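Local coordinates for electron transfer flavoprotein, alpha subunit (Thermotoga maritima, PDB 7KOE) that probably carries electrons through bound FAD, as the alpha subunit of an electron transfer flavoprotein, at residues K5-L10 with P94-I99; E104-A109 with M160-P165; L116-T121 with H156-A161. All coordinates share one frame; numbering follows the deposited sequence.

Overall arrangement
All three contacts involve the parallel sheet that contains strands 6-9, 97-100, 160-163 and 120-124 in that order. Interaction 1 joins the first two; 97-100 then pairs with 160-163, with Phe97 O 3.0 Å from Ala161 N. Interaction 2 packs helix 103-113, which follows 97-100 in the chain, onto 160-163. That strand is shared with interaction 3, where it meets the outermost strand, 120-124. Interaction 1 is centred about 12 Å from interaction 2 and about 10 Å from interaction 3. The contacts come nearer to FAD in turn: from the side chain of Leu98, about 12 Å away, through that of Arg106, about 6 Å, to Leu120, whose backbone O accepts a hydrogen bond from the flavin.

Interaction 1 (K5-L10 with P94-I99); sequences KIIFVL and PEIFLI
Segments 5-10 and 94-99 run side by side in the same direction, their short strands 4.6 Å apart at closest approach and inclined at 13°. Leu10 N donates to Leu98 O at 2.8 Å and, at the other end, Glu95 N to Ile6 O at 3.2 Å. Between them Phe8 gives its N-H to Ile96 O, a bond modelled too short for its length to be relied on, and takes a weak bond from Leu98 N. The strands are neighbours inside the parallel sheet of the electron transfer flavoprotein domain, with 40-46 on the other side of 6-9 and helix 21-33 packing on Ile7 and Val9.

Phe8 makes the largest contribution of any residue. CG anti to its carbonyl carbon (chi1 -83°) sets the ring over Pro94, whose CB sits 3.6 Å from the ring centroid, a CH-pi contact almost on the normal. At the edge of the same ring, Phe97 CE1 lies 3.5 Å from Phe8 CD2; the two aromatic planes meet obliquely at 66°. Phe97 in turn has Phe8 CB over one face and Leu10 CD1 at its edge.

Lys5 NZ and Glu95 OE2, 4.0 Å apart, form only a long salt bridge. Because Glu95 OE2 also pairs with Arg157, two cations would favour the ionised carboxylate.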
# COMPACT_ATOMS: atom_id res chain seq x y z
N LYS B 5 39.12 -21.42 -29.75
CA LYS B 5 38.97 -20.46 -28.65
C LYS B 5 40.32 -19.79 -28.41
O LYS B 5 41.13 -20.20 -27.57
CB LYS B 5 38.43 -21.13 -27.40
CG LYS B 5 36.97 -21.55 -27.52
CD LYS B 5 36.47 -22.16 -26.23
CE LYS B 5 35.03 -22.64 -26.38
NZ LYS B 5 34.09 -21.51 -26.57
N ILE B 6 40.55 -18.75 -29.19
CA ILE B 6 41.87 -18.15 -29.37
C ILE B 6 41.70 -16.64 -29.19
O ILE B 6 41.27 -15.93 -30.09
CB ILE B 6 42.44 -18.55 -30.74
CG1 ILE B 6 43.72 -17.82 -31.12
CG2 ILE B 6 41.37 -18.59 -31.85
CD1 ILE B 6 44.28 -18.38 -32.39
N ILE B 7 42.02 -16.14 -28.00
CA ILE B 7 41.63 -14.76 -27.69
C ILE B 7 42.74 -13.81 -28.13
O ILE B 7 43.93 -14.09 -27.95
CB ILE B 7 41.26 -14.61 -26.21
CG1 ILE B 7 42.42 -14.91 -25.27
CG2 ILE B 7 40.13 -15.56 -25.88
CD1 ILE B 7 42.05 -14.78 -23.81
N PHE B 8 42.36 -12.72 -28.79
CA PHE B 8 43.30 -11.79 -29.38
C PHE B 8 43.48 -10.57 -28.49
O PHE B 8 42.57 -10.17 -27.76
CB PHE B 8 42.84 -11.32 -30.76
CG PHE B 8 43.16 -12.26 -31.88
CD1 PHE B 8 43.68 -13.52 -31.64
CD2 PHE B 8 42.95 -11.87 -33.19
CE1 PHE B 8 43.97 -14.37 -32.68
CE2 PHE B 8 43.24 -12.72 -34.24
CZ PHE B 8 43.75 -13.97 -33.99
N VAL B 9 44.67 -9.97 -28.56
CA VAL B 9 44.96 -8.69 -27.93
C VAL B 9 45.80 -7.90 -28.92
O VAL B 9 46.85 -8.36 -29.36
CB VAL B 9 45.72 -8.85 -26.59
CG1 VAL B 9 46.33 -7.52 -26.16
CG2 VAL B 9 44.82 -9.37 -25.49
N LEU B 10 45.33 -6.71 -29.28
CA LEU B 10 46.07 -5.85 -30.20
C LEU B 10 47.11 -5.06 -29.42
O LEU B 10 46.85 -4.59 -28.31
CB LEU B 10 45.14 -4.91 -30.94
CG LEU B 10 45.57 -4.35 -32.30
CD1 LEU B 10 44.34 -4.09 -33.12
CD2 LEU B 10 46.38 -3.07 -32.18
N PRO B 94 39.29 -15.71 -34.18
CA PRO B 94 39.43 -15.56 -32.73
C PRO B 94 38.08 -15.62 -32.02
O PRO B 94 37.01 -15.66 -32.63
CB PRO B 94 40.07 -14.18 -32.58
CG PRO B 94 39.68 -13.46 -33.78
CD PRO B 94 39.68 -14.47 -34.87
N GLU B 95 38.15 -15.64 -30.70
CA GLU B 95 36.99 -15.66 -29.82
C GLU B 95 36.77 -14.33 -29.12
O GLU B 95 35.64 -13.84 -29.06
CB GLU B 95 37.13 -16.77 -28.78
CG GLU B 95 36.02 -16.84 -27.75
CD GLU B 95 34.85 -17.67 -28.21
OE1 GLU B 95 34.98 -18.36 -29.25
OE2 GLU B 95 33.80 -17.65 -27.54
N ILE B 96 37.83 -13.73 -28.58
CA ILE B 96 37.77 -12.45 -27.90
C ILE B 96 38.86 -11.56 -28.48
O ILE B 96 40.05 -11.90 -28.39
CB ILE B 96 37.96 -12.60 -26.38
CG1 ILE B 96 36.79 -13.34 -25.75
CG2 ILE B 96 38.16 -11.25 -25.72
CD1 ILE B 96 37.00 -13.66 -24.29
N PHE B 97 38.46 -10.45 -29.08
CA PHE B 97 39.39 -9.45 -29.58
C PHE B 97 39.43 -8.32 -28.56
O PHE B 97 38.39 -7.85 -28.11
CB PHE B 97 38.93 -8.92 -30.94
CG PHE B 97 40.04 -8.43 -31.81
CD1 PHE B 97 40.47 -9.17 -32.89
CD2 PHE B 97 40.68 -7.23 -31.53
CE1 PHE B 97 41.49 -8.71 -33.69
CE2 PHE B 97 41.71 -6.79 -32.33
CZ PHE B 97 42.11 -7.52 -33.41
N LEU B 98 40.63 -7.89 -28.18
CA LEU B 98 40.81 -6.85 -27.18
C LEU B 98 41.72 -5.76 -27.74
O LEU B 98 42.87 -6.04 -28.08
CB LEU B 98 41.39 -7.41 -25.89
CG LEU B 98 40.50 -8.30 -25.02
CD1 LEU B 98 41.13 -8.49 -23.66
CD2 LEU B 98 39.12 -7.71 -24.88
N ILE B 99 41.20 -4.54 -27.83
CA ILE B 99 41.99 -3.36 -28.15
C ILE B 99 41.86 -2.40 -26.97
O ILE B 99 40.84 -2.38 -26.29
CB ILE B 99 41.54 -2.70 -29.47
CG1 ILE B 99 41.25 -3.75 -30.52
CG2 ILE B 99 42.61 -1.76 -30.00
CD1 ILE B 99 40.75 -3.20 -31.83

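Interaction 2 (E104-A109 with M160-P165); sequences EGRELA and MATVRP
Arg106 meets Thr162 through its aliphatic stem, CG lying 4.0 Å from Thr162 CG2, and not through the flat guanidinium group. Neither the faces nor the edges of that plane touch segment 160-165, and no ring takes part. The chain bends at chi3 (66°), beyond the touching CG, and carries the guanidinium past the strand. There NH2 donates to the carbonyls of Thr140 and Asp139 in the neighbouring chain of Electron transfer flavoprotein.

The Arg106 and Thr162 side chains cross at about a right angle. With its CG2 anti to the backbone N, Thr162 turns this methyl to Arg106 and to the carbonyl of Gly105, while its hydroxyl faces the next turn of the helix. Thr162 OG1 lies 3.3 Å from Ala109 CB. Further back along the strand, Met160 bends at its last torsion and brings CE to 4.3 Å from Ala109 CB, near Ala109 O.

Helix 104-109 runs almost antiparallel to strand 160-163, at 163°, with the axes 9.0 Å apart. It belongs to a beta-alpha-beta crossover: helix 103-113 links the parallel strands 97-100 and 120-124 and passes over strand 160-163, which lies between them in the sheet. Gly105 and Ala109, one turn apart, present little bulk to the strand, and Leu120 joins Ala109 and Thr162 in the packing.

No hydrogen bond crosses between the segments. Arg106 NH1 and Arg164 NH2 stand 6.8 Å apart. Asp123 forms a salt bridge with Arg164 NE and a long, weak ion pair with Arg106, while Arg164 NH2 pairs with Glu289. The contact itself is therefore small and mainly apolar, while Arg106 directs its polar end to the partner subunit.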
# COMPACT_ATOMS: atom_id res chain seq x y z
N GLU B 104 43.27 5.95 -31.14
CA GLU B 104 43.41 5.07 -32.29
C GLU B 104 42.68 3.75 -32.08
O GLU B 104 42.18 3.18 -33.05
CB GLU B 104 44.88 4.79 -32.58
CG GLU B 104 45.79 6.00 -32.51
CD GLU B 104 46.51 6.11 -31.19
OE1 GLU B 104 45.94 5.71 -30.16
OE2 GLU B 104 47.67 6.58 -31.19
N GLY B 105 42.60 3.27 -30.85
CA GLY B 105 41.98 1.99 -30.58
C GLY B 105 40.47 1.99 -30.71
O GLY B 105 39.90 1.04 -31.25
N ARG B 106 39.82 3.05 -30.21
CA ARG B 106 38.37 3.16 -30.35
C ARG B 106 37.97 3.42 -31.80
O ARG B 106 36.90 2.97 -32.23
CB ARG B 106 37.84 4.27 -29.46
CG ARG B 106 38.16 4.09 -27.99
CD ARG B 106 37.45 5.14 -27.15
NE ARG B 106 36.01 4.97 -27.19
CZ ARG B 106 35.19 5.29 -26.19
NH1 ARG B 106 35.69 5.80 -25.07
NH2 ARG B 106 33.89 5.11 -26.31
N GLU B 107 38.80 4.14 -32.55
CA GLU B 107 38.49 4.39 -33.95
C GLU B 107 38.70 3.14 -34.79
O GLU B 107 37.92 2.87 -35.71
CB GLU B 107 39.35 5.56 -34.45
CG GLU B 107 39.72 5.53 -35.91
CD GLU B 107 40.43 6.79 -36.35
OE1 GLU B 107 41.08 7.43 -35.50
OE2 GLU B 107 40.32 7.14 -37.53
N LEU B 108 39.73 2.35 -34.47
CA LEU B 108 40.02 1.14 -35.23
C LEU B 108 38.99 0.06 -34.98
O LEU B 108 38.59 -0.65 -35.91
CB LEU B 108 41.41 0.63 -34.86
CG LEU B 108 42.19 -0.34 -35.73
CD1 LEU B 108 43.64 -0.03 -35.51
CD2 LEU B 108 41.92 -1.77 -35.34
N ALA B 109 38.56 -0.11 -33.73
CA ALA B 109 37.65 -1.18 -33.38
C ALA B 109 36.27 -0.97 -34.00
O ALA B 109 35.60 -1.95 -34.33
CB ALA B 109 37.53 -1.29 -31.87
N MET B 160 34.42 -8.71 -29.65
CA MET B 160 35.34 -7.59 -29.55
C MET B 160 34.97 -6.71 -28.36
O MET B 160 33.79 -6.58 -28.02
CB MET B 160 35.33 -6.77 -30.83
CG MET B 160 35.51 -7.58 -32.08
SD MET B 160 35.94 -6.54 -33.49
CE MET B 160 37.19 -5.49 -32.74
N ALA B 161 35.97 -6.12 -27.73
CA ALA B 161 35.75 -5.31 -26.54
C ALA B 161 36.90 -4.32 -26.43
O ALA B 161 38.03 -4.71 -26.13
CB ALA B 161 35.67 -6.18 -25.29
N THR B 162 36.61 -3.05 -26.66
CA THR B 162 37.61 -2.01 -26.45
C THR B 162 37.66 -1.67 -24.97
O THR B 162 36.63 -1.38 -24.36
CB THR B 162 37.28 -0.78 -27.29
OG1 THR B 162 36.97 -1.18 -28.62
CG2 THR B 162 38.46 0.12 -27.36
N VAL B 163 38.85 -1.73 -24.39
CA VAL B 163 39.02 -1.68 -22.94
C VAL B 163 39.75 -0.40 -22.56
O VAL B 163 40.73 -0.02 -23.21
CB VAL B 163 39.79 -2.91 -22.43
CG1 VAL B 163 39.66 -3.04 -20.93
CG2 VAL B 163 39.31 -4.16 -23.11
N ARG B 164 39.28 0.24 -21.49
CA ARG B 164 39.83 1.52 -21.05
C ARG B 164 41.25 1.34 -20.52
O ARG B 164 41.50 0.42 -19.73
CB ARG B 164 38.92 2.11 -19.97
CG ARG B 164 39.56 3.21 -19.15
CD ARG B 164 38.65 3.66 -18.03
NE ARG B 164 37.56 4.49 -18.53
CZ ARG B 164 36.56 4.94 -17.78
NH1 ARG B 164 36.50 4.63 -16.49
NH2 ARG B 164 35.61 5.68 -18.32
N PRO B 165 42.20 2.18 -20.93
CA PRO B 165 43.58 2.04 -20.46
C PRO B 165 43.71 2.43 -18.99
O PRO B 165 43.42 3.56 -18.60
CB PRO B 165 44.36 3.00 -21.36
CG PRO B 165 43.47 3.24 -22.53
CD PRO B 165 42.09 3.20 -21.98

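Interaction 3 (L116-T121 with H156-A161); sequences LETGLT and HRPQMA. With FAD (flavin-adenine dinucleotide), chain I.
Leu120, packed on Met160, presents its carbonyl to the flavin: FAD N3 donates to Leu120 O at 3.2 Å, nearly straight at 173°. Gln142 of the neighbouring chain of Electron transfer flavoprotein gives a second hydrogen bond to the same oxygen. Next to it, Thr121 CB comes to 3.5 Å from FAD O4, and Thr121 OG1 rests against Ala161 CB.

Behind the carbonyl, the Leu120 side chain, CG anti to its backbone N (chi1 164°), lays CD1 over Met160 CB at 3.7 Å. Its CA, in turn, makes a CA-H...O contact with Met160 O. The segments enter parallel strands at the border of the Rossmann-like sheet, with 120-124 outermost, and Met160 N bonds Gly119 O only weakly.

One step further from the flavin, Thr118 turns OG1 to the carbonyl of Pro158, a hydrogen bond whose modelled length is too short to be trusted, and its CG2 to Met160 CG at 3.8 Å. A cis peptide precedes Pro158, and Gln159 centres an inverse gamma turn just before the strand. Leu116 CD1 touches both Pro158 CD and Met160 SD, 3.9 Å from each, while Val89 of helix 87-90 packs against both Leu116 and Pro158.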
# COMPACT_ATOMS: atom_id res chain seq x y z
N LEU B 116 33.49 -7.49 -39.75
CA LEU B 116 33.18 -8.83 -39.27
C LEU B 116 31.71 -9.00 -38.92
O LEU B 116 31.28 -10.14 -38.73
CB LEU B 116 34.01 -9.14 -38.03
CG LEU B 116 35.45 -8.64 -38.05
CD1 LEU B 116 36.04 -8.74 -36.66
CD2 LEU B 116 36.29 -9.41 -39.05
N GLU B 117 30.96 -7.89 -38.85
CA GLU B 117 29.55 -7.85 -38.42
C GLU B 117 29.38 -8.48 -37.05
O GLU B 117 28.47 -9.27 -36.82
CB GLU B 117 28.63 -8.50 -39.45
CG GLU B 117 28.90 -8.10 -40.89
CD GLU B 117 28.36 -6.73 -41.22
OE1 GLU B 117 27.38 -6.31 -40.58
OE2 GLU B 117 28.92 -6.08 -42.12
N THR B 118 30.26 -8.13 -36.13
CA THR B 118 30.23 -8.64 -34.76
C THR B 118 29.85 -7.52 -33.80
O THR B 118 29.59 -6.38 -34.19
CB THR B 118 31.58 -9.25 -34.38
OG1 THR B 118 31.53 -9.65 -33.00
CG2 THR B 118 32.68 -8.23 -34.55
N GLY B 119 29.83 -7.87 -32.52
CA GLY B 119 29.46 -6.93 -31.47
C GLY B 119 30.70 -6.37 -30.79
O GLY B 119 31.65 -7.09 -30.52
N LEU B 120 30.65 -5.07 -30.50
CA LEU B 120 31.79 -4.37 -29.94
C LEU B 120 31.31 -3.42 -28.85
O LEU B 120 30.39 -2.64 -29.07
CB LEU B 120 32.53 -3.59 -31.02
CG LEU B 120 33.51 -2.52 -30.53
CD1 LEU B 120 34.79 -3.17 -30.11
CD2 LEU B 120 33.75 -1.52 -31.61
N THR B 121 31.94 -3.51 -27.69
CA THR B 121 31.71 -2.57 -26.60
C THR B 121 32.96 -1.73 -26.41
O THR B 121 34.07 -2.26 -26.44
CB THR B 121 31.36 -3.31 -25.31
OG1 THR B 121 32.53 -3.95 -24.81
CG2 THR B 121 30.31 -4.35 -25.57
N HIS B 156 27.74 -13.92 -31.82
CA HIS B 156 28.60 -13.42 -32.87
C HIS B 156 30.06 -13.48 -32.45
O HIS B 156 30.39 -13.29 -31.27
CB HIS B 156 28.22 -11.99 -33.25
CG HIS B 156 27.02 -11.91 -34.14
ND1 HIS B 156 25.73 -12.06 -33.67
CD2 HIS B 156 26.92 -11.70 -35.48
CE1 HIS B 156 24.89 -11.94 -34.68
NE2 HIS B 156 25.58 -11.72 -35.78
N ARG B 157 30.94 -13.76 -33.41
CA ARG B 157 32.35 -13.96 -33.13
C ARG B 157 33.21 -13.11 -34.05
O ARG B 157 32.94 -13.03 -35.26
CB ARG B 157 32.73 -15.43 -33.27
CG ARG B 157 32.21 -16.31 -32.16
CD ARG B 157 32.63 -15.78 -30.80
NE ARG B 157 31.99 -16.52 -29.72
CZ ARG B 157 30.84 -16.17 -29.15
NH1 ARG B 157 30.20 -15.09 -29.56
NH2 ARG B 157 30.34 -16.90 -28.17
N PRO B 158 34.26 -12.46 -33.52
CA PRO B 158 34.70 -12.46 -32.12
C PRO B 158 33.95 -11.47 -31.24
O PRO B 158 33.39 -10.50 -31.75
CB PRO B 158 36.17 -12.07 -32.23
CG PRO B 158 36.22 -11.20 -33.41
CD PRO B 158 35.21 -11.73 -34.38
N GLN B 159 33.94 -11.73 -29.94
CA GLN B 159 33.38 -10.78 -28.98
C GLN B 159 34.42 -9.69 -28.75
O GLN B 159 35.21 -9.72 -27.80
CB GLN B 159 33.01 -11.47 -27.67
CG GLN B 159 32.31 -12.80 -27.84
CD GLN B 159 32.12 -13.51 -26.52
OE1 GLN B 159 31.96 -12.88 -25.48
NE2 GLN B 159 32.15 -14.83 -26.55
N MET B 160 34.42 -8.71 -29.65
CA MET B 160 35.34 -7.59 -29.55
C MET B 160 34.97 -6.71 -28.36
O MET B 160 33.79 -6.58 -28.02
CB MET B 160 35.33 -6.77 -30.83
CG MET B 160 35.51 -7.58 -32.08
SD MET B 160 35.94 -6.54 -33.49
CE MET B 160 37.19 -5.49 -32.74
N ALA B 161 35.97 -6.12 -27.73
CA ALA B 161 35.75 -5.31 -26.54
C ALA B 161 36.90 -4.32 -26.43
O ALA B 161 38.03 -4.71 -26.13
CB ALA B 161 35.67 -6.18 -25.29
PA FAD I . 27.86 6.98 -30.75
O1A FAD I . 29.04 7.21 -29.87
O2A FAD I . 27.94 5.91 -31.78
O5B FAD I . 27.45 8.35 -31.46
C5B FAD I . 28.37 8.91 -32.42
C4B FAD I . 27.60 9.74 -33.42
O4B FAD I . 26.87 8.87 -34.32
C3B FAD I . 26.53 10.67 -32.85
O3B FAD I . 27.07 11.90 -32.39
C2B FAD I . 25.65 10.87 -34.08
O2B FAD I . 26.20 11.80 -34.99
C1B FAD I . 25.64 9.46 -34.67
N9A FAD I . 24.57 8.64 -34.14
C8A FAD I . 24.57 7.92 -32.98
N7A FAD I . 23.43 7.29 -32.78
C5A FAD I . 22.64 7.64 -33.87
C6A FAD I . 21.33 7.31 -34.24
N6A FAD I . 20.53 6.52 -33.53
N1A FAD I . 20.85 7.84 -35.39
C2A FAD I . 21.66 8.64 -36.11
N3A FAD I . 22.91 9.02 -35.86
C4A FAD I . 23.34 8.48 -34.71
N1 FAD I . 25.74 -0.18 -28.39
C2 FAD I . 26.89 -0.77 -28.76
O2 FAD I . 27.14 -1.00 -29.94
N3 FAD I . 27.83 -1.13 -27.85
C4 FAD I . 27.66 -0.92 -26.51
O4 FAD I . 28.54 -1.26 -25.72
C4X FAD I . 26.47 -0.32 -26.08
N5 FAD I . 26.29 -0.12 -24.80
C5X FAD I . 25.12 0.47 -24.42
C6 FAD I . 24.91 0.70 -23.05
C7 FAD I . 23.75 1.28 -22.59
C7M FAD I . 23.56 1.50 -21.11
C8 FAD I . 22.76 1.67 -23.51
C8M FAD I . 21.48 2.31 -23.03
C9 FAD I . 22.95 1.46 -24.86
C9A FAD I . 24.13 0.86 -25.34
N10 FAD I . 24.36 0.63 -26.69
C10 FAD I . 25.53 0.03 -27.11
C1' FAD I . 23.34 1.02 -27.68
C2' FAD I . 23.88 2.03 -28.68
O2' FAD I . 23.95 3.31 -28.08
C3' FAD I . 22.98 2.11 -29.92
O3' FAD I . 23.24 0.99 -30.75
C4' FAD I . 23.17 3.40 -30.72
O4' FAD I . 22.72 3.22 -32.06
C5' FAD I . 24.60 3.88 -30.73
O5' FAD I . 24.72 5.07 -29.92
P FAD I . 26.09 5.34 -29.13
O1P FAD I . 25.79 5.58 -27.69
O2P FAD I . 27.03 4.24 -29.48
O3P FAD I . 26.59 6.69 -29.82